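Local coordinates for glycosyl hydrolase family 62 protein (Coprinopsis cinerea, PDB 5B6T) that probably hydrolyses alpha-L-arabinofuranosyl side groups of arabinoxylan, as an alpha-L-arabinofuranosidase of glycoside hydrolase family 62, at residues His154-Asp159 and Thr229-Pro234; Ala197-Ile202 and Tyr208-Glu213. One frame throughout, in Å; residues are numbered along the deposited sequence.

Interaction 1 (His154-Asp159 and Thr229-Pro234); sequences HLFSSD and TSIAGP
One methyl group, I231 CG2, is shared by two aromatic rings, those of H154 and F156, in a small contact that buries 176 Å². It joins two blades of the beta-propeller expected for family 62: H154 and F156 stand on strand 152-158, and I231 sits in the loop between strands 221-228 and 236-237. Toward H154 the methyl makes a CH-pi contact, with CG2 3.6 Å from the centroid of the imidazole and 19° off its normal, hence over a face. CD1 of I231 adds a second touch at the rim, 3.7 Å from H154 CD2. The torsion that sets CG2 anti to the backbone N of I231 (chi1 -62°, measured to CG1) puts this branch over the imidazole face and beside the CE1/CZ edge of F156. The polar end of the imidazole is engaged on strand 163-170, where ND1 is hydrogen-bonded to R166.

The loop presents I231 through a type I turn from S230 to G233. Its evidence is the bond from G233 N to S230 O, and an ST turn is added by A232 N donating to S230 OG at 3.0 Å. G233 has a backbone conformation in which a side chain would be jammed against the carbonyl O of A232. F156 meets the same loop differently: CE1 lies 3.6 Å from I231 CG2, while CZ, at the ring edge, has I231 O in the ring plane at 3.6 Å.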
loop_
_atom_site.group_PDB
_atom_site.type_symbol
_atom_site.label_atom_id
_atom_site.label_comp_id
_atom_site.label_asym_id
_atom_site.label_seq_id
_atom_site.Cartn_x
_atom_site.Cartn_y
_atom_site.Cartn_z
ATOM N N HIS A 154 -1.147 13.424 7.680
ATOM C CA HIS A 154 0.188 12.860 7.813
ATOM C C HIS A 154 0.594 12.187 6.515
ATOM O O HIS A 154 -0.229 11.523 5.879
ATOM C CB HIS A 154 0.243 11.833 8.973
ATOM C CG HIS A 154 -0.175 12.414 10.295
ATOM N ND1 HIS A 154 0.735 12.876 11.217
ATOM C CD2 HIS A 154 -1.395 12.614 10.837
ATOM C CE1 HIS A 154 0.083 13.357 12.266
ATOM N NE2 HIS A 154 -1.208 13.180 12.068
ATOM N N LEU A 155 1.856 12.330 6.167
ATOM C CA LEU A 155 2.396 11.718 4.969
ATOM C C LEU A 155 3.597 10.862 5.360
ATOM O O LEU A 155 4.641 11.370 5.818
ATOM C CB LEU A 155 2.784 12.807 3.958
ATOM C CG LEU A 155 3.501 12.328 2.682
ATOM C CD1 LEU A 155 2.644 11.356 1.878
ATOM C CD2 LEU A 155 3.912 13.497 1.809
ATOM N N PHE A 156 3.418 9.558 5.231
ATOM C CA PHE A 156 4.459 8.596 5.528
ATOM C C PHE A 156 5.182 8.174 4.259
ATOM O O PHE A 156 4.607 8.112 3.179
ATOM C CB PHE A 156 3.868 7.334 6.178
ATOM C CG PHE A 156 3.329 7.546 7.570
ATOM C CD1 PHE A 156 2.029 8.046 7.801
ATOM C CD2 PHE A 156 4.117 7.238 8.651
ATOM C CE1 PHE A 156 1.565 8.212 9.098
ATOM C CE2 PHE A 156 3.645 7.396 9.932
ATOM C CZ PHE A 156 2.375 7.879 10.154
ATOM N N SER A 157 6.441 7.790 4.414
ATOM C CA SER A 157 7.241 7.273 3.322
ATOM C C SER A 157 8.422 6.463 3.886
ATOM O O SER A 157 8.801 6.596 5.062
ATOM C CB SER A 157 7.695 8.436 2.415
ATOM O OG SER A 157 8.637 9.279 3.057
ATOM N N SER A 158 9.003 5.639 3.015
ATOM C CA SER A 158 10.124 4.783 3.335
ATOM C C SER A 158 11.350 5.065 2.473
ATOM O O SER A 158 11.255 5.709 1.446
ATOM C CB SER A 158 9.693 3.323 3.120
ATOM O OG SER A 158 8.686 2.987 4.029
ATOM N N ASP A 159 12.521 4.554 2.897
ATOM C CA ASP A 159 13.711 4.723 2.089
ATOM C C ASP A 159 14.415 3.432 1.689
ATOM O O ASP A 159 15.530 3.486 1.184
ATOM C CB ASP A 159 14.703 5.690 2.755
ATOM C CG ASP A 159 15.173 5.233 4.117
ATOM O OD1 ASP A 159 14.839 4.112 4.561
ATOM O OD2 ASP A 159 15.957 6.003 4.724
ATOM N N THR A 229 -1.899 5.056 20.129
ATOM C CA THR A 229 -3.038 5.953 20.293
ATOM C C THR A 229 -2.950 7.170 19.372
ATOM O O THR A 229 -3.914 7.921 19.255
ATOM C CB THR A 229 -3.160 6.445 21.753
ATOM O OG1 THR A 229 -1.987 7.124 22.124
ATOM C CG2 THR A 229 -3.341 5.297 22.642
ATOM N N SER A 230 -1.797 7.426 18.760
ATOM C CA SER A 230 -1.651 8.557 17.838
ATOM C C SER A 230 -0.992 8.127 16.539
ATOM O O SER A 230 -0.120 7.253 16.507
ATOM C CB SER A 230 -0.761 9.616 18.490
ATOM O OG SER A 230 -0.457 10.687 17.604
ATOM N N ILE A 231 -1.351 8.812 15.472
ATOM C CA ILE A 231 -0.676 8.620 14.195
ATOM C C ILE A 231 0.820 8.960 14.325
ATOM O O ILE A 231 1.658 8.380 13.617
ATOM C CB ILE A 231 -1.370 9.454 13.085
ATOM C CG1 ILE A 231 -2.836 9.004 12.879
ATOM C CG2 ILE A 231 -0.575 9.347 11.790
ATOM C CD1 ILE A 231 -3.701 9.982 12.098
ATOM N N ALA A 232 1.155 9.890 15.214
ATOM C CA ALA A 232 2.536 10.293 15.462
ATOM C C ALA A 232 3.310 9.344 16.370
ATOM O O ALA A 232 4.481 9.577 16.636
ATOM C CB ALA A 232 2.569 11.703 16.039
ATOM N N GLY A 233 2.694 8.243 16.801
ATOM C CA GLY A 233 3.367 7.283 17.655
ATOM C C GLY A 233 3.302 7.746 19.098
ATOM O O GLY A 233 2.560 8.666 19.436
ATOM N N PRO A 234 4.051 7.082 19.988
ATOM C CA PRO A 234 4.980 5.992 19.783
ATOM C C PRO A 234 4.234 4.695 19.419
ATOM O O PRO A 234 3.096 4.493 19.832
ATOM C CB PRO A 234 5.660 5.884 21.155
ATOM C CG PRO A 234 4.604 6.265 22.120
ATOM C CD PRO A 234 3.732 7.279 21.417
#

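Interaction 2 (Ala197-Ile202 and Tyr208-Glu213)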
loop_
_atom_site.group_PDB
_atom_site.type_symbol
_atom_site.label_atom_id
_atom_site.label_comp_id
_atom_site.label_asym_id
_atom_site.label_seq_id
_atom_site.Cartn_x
_atom_site.Cartn_y
_atom_site.Cartn_z
ATOM N N ALA A 197 4.677 0.755 3.987
ATOM C CA ALA A 197 3.833 1.049 5.147
ATOM C C ALA A 197 2.328 1.101 4.787
ATOM O O ALA A 197 1.948 1.493 3.700
ATOM C CB ALA A 197 4.244 2.358 5.798
ATOM N N ASN A 198 1.506 0.659 5.740
ATOM C CA ASN A 198 0.089 1.026 5.810
ATOM C C ASN A 198 -0.181 1.585 7.191
ATOM O O ASN A 198 0.362 1.096 8.192
ATOM C CB ASN A 198 -0.880 -0.162 5.638
ATOM C CG ASN A 198 -0.653 -0.984 4.382
ATOM O OD1 ASN A 198 -0.227 -2.137 4.482
ATOM N ND2 ASN A 198 -1.021 -0.454 3.226
ATOM N N VAL A 199 -0.999 2.625 7.242
ATOM C CA VAL A 199 -1.419 3.222 8.503
ATOM C C VAL A 199 -2.933 3.461 8.477
ATOM O O VAL A 199 -3.445 4.108 7.586
ATOM C CB VAL A 199 -0.667 4.520 8.834
ATOM C CG1 VAL A 199 -0.947 4.923 10.282
ATOM C CG2 VAL A 199 0.811 4.325 8.598
ATOM N N TYR A 200 -3.631 2.876 9.473
ATOM C CA TYR A 200 -5.092 2.921 9.533
ATOM C C TYR A 200 -5.620 3.336 10.895
ATOM O O TYR A 200 -4.982 3.056 11.911
ATOM C CB TYR A 200 -5.661 1.554 9.253
ATOM C CG TYR A 200 -5.340 0.991 7.887
ATOM C CD1 TYR A 200 -5.960 1.482 6.753
ATOM C CD2 TYR A 200 -4.428 -0.039 7.744
ATOM C CE1 TYR A 200 -5.699 0.953 5.500
ATOM C CE2 TYR A 200 -4.171 -0.594 6.509
ATOM C CZ TYR A 200 -4.799 -0.071 5.371
ATOM O OH TYR A 200 -4.523 -0.634 4.137
ATOM N N ARG A 201 -6.774 4.006 10.896
ATOM C CA ARG A 201 -7.561 4.193 12.132
ATOM C C ARG A 201 -8.333 2.917 12.393
ATOM O O ARG A 201 -8.971 2.365 11.489
ATOM C CB ARG A 201 -8.518 5.358 11.978
ATOM C CG ARG A 201 -9.528 5.522 13.103
ATOM C CD ARG A 201 -8.863 5.789 14.444
ATOM N NE ARG A 201 -9.845 5.769 15.524
ATOM C CZ ARG A 201 -10.715 6.750 15.776
ATOM N NH1 ARG A 201 -10.737 7.854 15.037
ATOM N NH2 ARG A 201 -11.585 6.616 16.784
ATOM N N ILE A 202 -8.297 2.432 13.629
ATOM C CA ILE A 202 -9.033 1.201 13.994
ATOM C C ILE A 202 -10.398 1.624 14.514
ATOM O O ILE A 202 -10.488 2.169 15.616
ATOM C CB ILE A 202 -8.280 0.358 15.043
ATOM C CG1 ILE A 202 -6.877 0.000 14.559
ATOM C CG2 ILE A 202 -9.055 -0.911 15.359
ATOM C CD1 ILE A 202 -5.947 -0.544 15.642
ATOM N N TYR A 208 -4.578 3.427 16.320
ATOM C CA TYR A 208 -4.128 3.301 14.943
ATOM C C TYR A 208 -3.294 2.041 14.784
ATOM O O TYR A 208 -2.647 1.574 15.739
ATOM C CB TYR A 208 -3.325 4.538 14.539
ATOM C CG TYR A 208 -4.179 5.784 14.610
ATOM C CD1 TYR A 208 -4.331 6.462 15.806
ATOM C CD2 TYR A 208 -4.899 6.240 13.503
ATOM C CE1 TYR A 208 -5.139 7.580 15.907
ATOM C CE2 TYR A 208 -5.720 7.355 13.591
ATOM C CZ TYR A 208 -5.844 8.014 14.802
ATOM O OH TYR A 208 -6.667 9.116 14.911
ATOM N N LEU A 209 -3.325 1.498 13.579
ATOM C CA LEU A 209 -2.562 0.293 13.185
ATOM C C LEU A 209 -1.491 0.687 12.148
ATOM O O LEU A 209 -1.812 1.306 11.154
ATOM C CB LEU A 209 -3.511 -0.722 12.567
ATOM C CG LEU A 209 -2.902 -2.021 12.051
ATOM C CD1 LEU A 209 -2.271 -2.877 13.139
ATOM C CD2 LEU A 209 -3.942 -2.822 11.295
ATOM N N LEU A 210 -0.235 0.298 12.406
ATOM C CA LEU A 210 0.867 0.431 11.433
ATOM C C LEU A 210 1.268 -0.967 10.962
ATOM O O LEU A 210 1.545 -1.840 11.780
ATOM C CB LEU A 210 2.086 1.076 12.100
ATOM C CG LEU A 210 3.398 1.070 11.310
ATOM C CD1 LEU A 210 3.307 1.919 10.060
ATOM C CD2 LEU A 210 4.527 1.559 12.219
ATOM N N LEU A 211 1.270 -1.170 9.641
ATOM C CA LEU A 211 1.835 -2.355 9.015
ATOM C C LEU A 211 3.051 -1.926 8.242
ATOM O O LEU A 211 3.108 -0.814 7.730
ATOM C CB LEU A 211 0.845 -3.000 8.028
ATOM C CG LEU A 211 -0.564 -3.238 8.572
ATOM C CD1 LEU A 211 -1.490 -3.787 7.487
ATOM C CD2 LEU A 211 -0.553 -4.124 9.830
ATOM N N HIS A 212 4.046 -2.798 8.150
ATOM C CA HIS A 212 5.243 -2.435 7.387
ATOM C C HIS A 212 5.876 -3.735 6.891
ATOM O O HIS A 212 5.937 -4.709 7.634
ATOM C CB HIS A 212 6.226 -1.665 8.304
ATOM C CG HIS A 212 7.204 -0.801 7.603
ATOM N ND1 HIS A 212 8.251 -1.284 6.841
ATOM C CD2 HIS A 212 7.327 0.548 7.591
ATOM C CE1 HIS A 212 8.944 -0.265 6.360
ATOM N NE2 HIS A 212 8.424 0.850 6.825
ATOM N N GLU A 213 6.319 -3.726 5.635
ATOM C CA GLU A 213 6.970 -4.883 5.022
ATOM C C GLU A 213 8.415 -5.051 5.493
ATOM O O GLU A 213 9.121 -4.052 5.747
ATOM C CB GLU A 213 6.948 -4.784 3.498
ATOM C CG GLU A 213 7.235 -6.098 2.809
ATOM C CD GLU A 213 7.068 -6.059 1.296
ATOM O OE1 GLU A 213 6.323 -5.189 0.775
ATOM O OE2 GLU A 213 7.659 -6.968 0.639
HETATM O O HOH W 1 -8.714 9.231 13.135
#
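N198 pairs with L211 and Y200 with L209, each pair hydrogen-bonded both ways through the backbone; L211 N reaches N198 O at 2.8 Å. These four bonds tie strand 197-202 to strand 208-213, whose axes run antiparallel at 171°. CA-H...O contacts fill the steps between, as from V199 CA to L209 O at 3.3 Å.

Apolar contacts follow the alternation of the strands. V199 CG2 meets L210 CD1 at 3.8 Å on one face; beside L209, which points to the other, the end of I202 (CD1) reaches L209 CB at 3.9 Å, the two side chains crossing at about a right angle.

Over the ring of Y208 lies R201 CD, a CH-pi contact 4.0 Å from the centroid and 28° off the normal. A bend at chi2 (62°) brings the R201 chain back over that face. One water joins the ends, 3.1 Å from R201 NH1 and 2.7 Å from Y208 OH, while NH2 is bonded to S205 O. An alanine in place of Y208 would probably deprive R201 CD of its aromatic support and the water of its hydroxyl partner.

The N198 side chain lies about 5 Å from the bound calcium ion; its OD1 is bonded to Y286 OH and its ND2 to G266 O. Together the pairs form a beta hairpin within one blade of the propeller expected for family 62.

Interactions 1 and 2 have centres 9 Å apart and lie on the same side of the chain's centre. Along the chain the order is 154-159, then 197-202 and 208-213, then 229-234, so the hairpin of interaction 2 falls within the span that interaction 1 bridges. The loop 229-234 connects two strands, 221-228 and 236-237, of the sheet that contains the hairpin; strand 152-158 belongs to the preceding sheet. The two contacts touch directly: I231 CG1 lies 3.4 Å from Y208 CE2. The hairpin supplies two strands of what is probably one propeller blade, and I231 packs it against the preceding sheet, near Y208. I147 of strand 142-148 touches both residues.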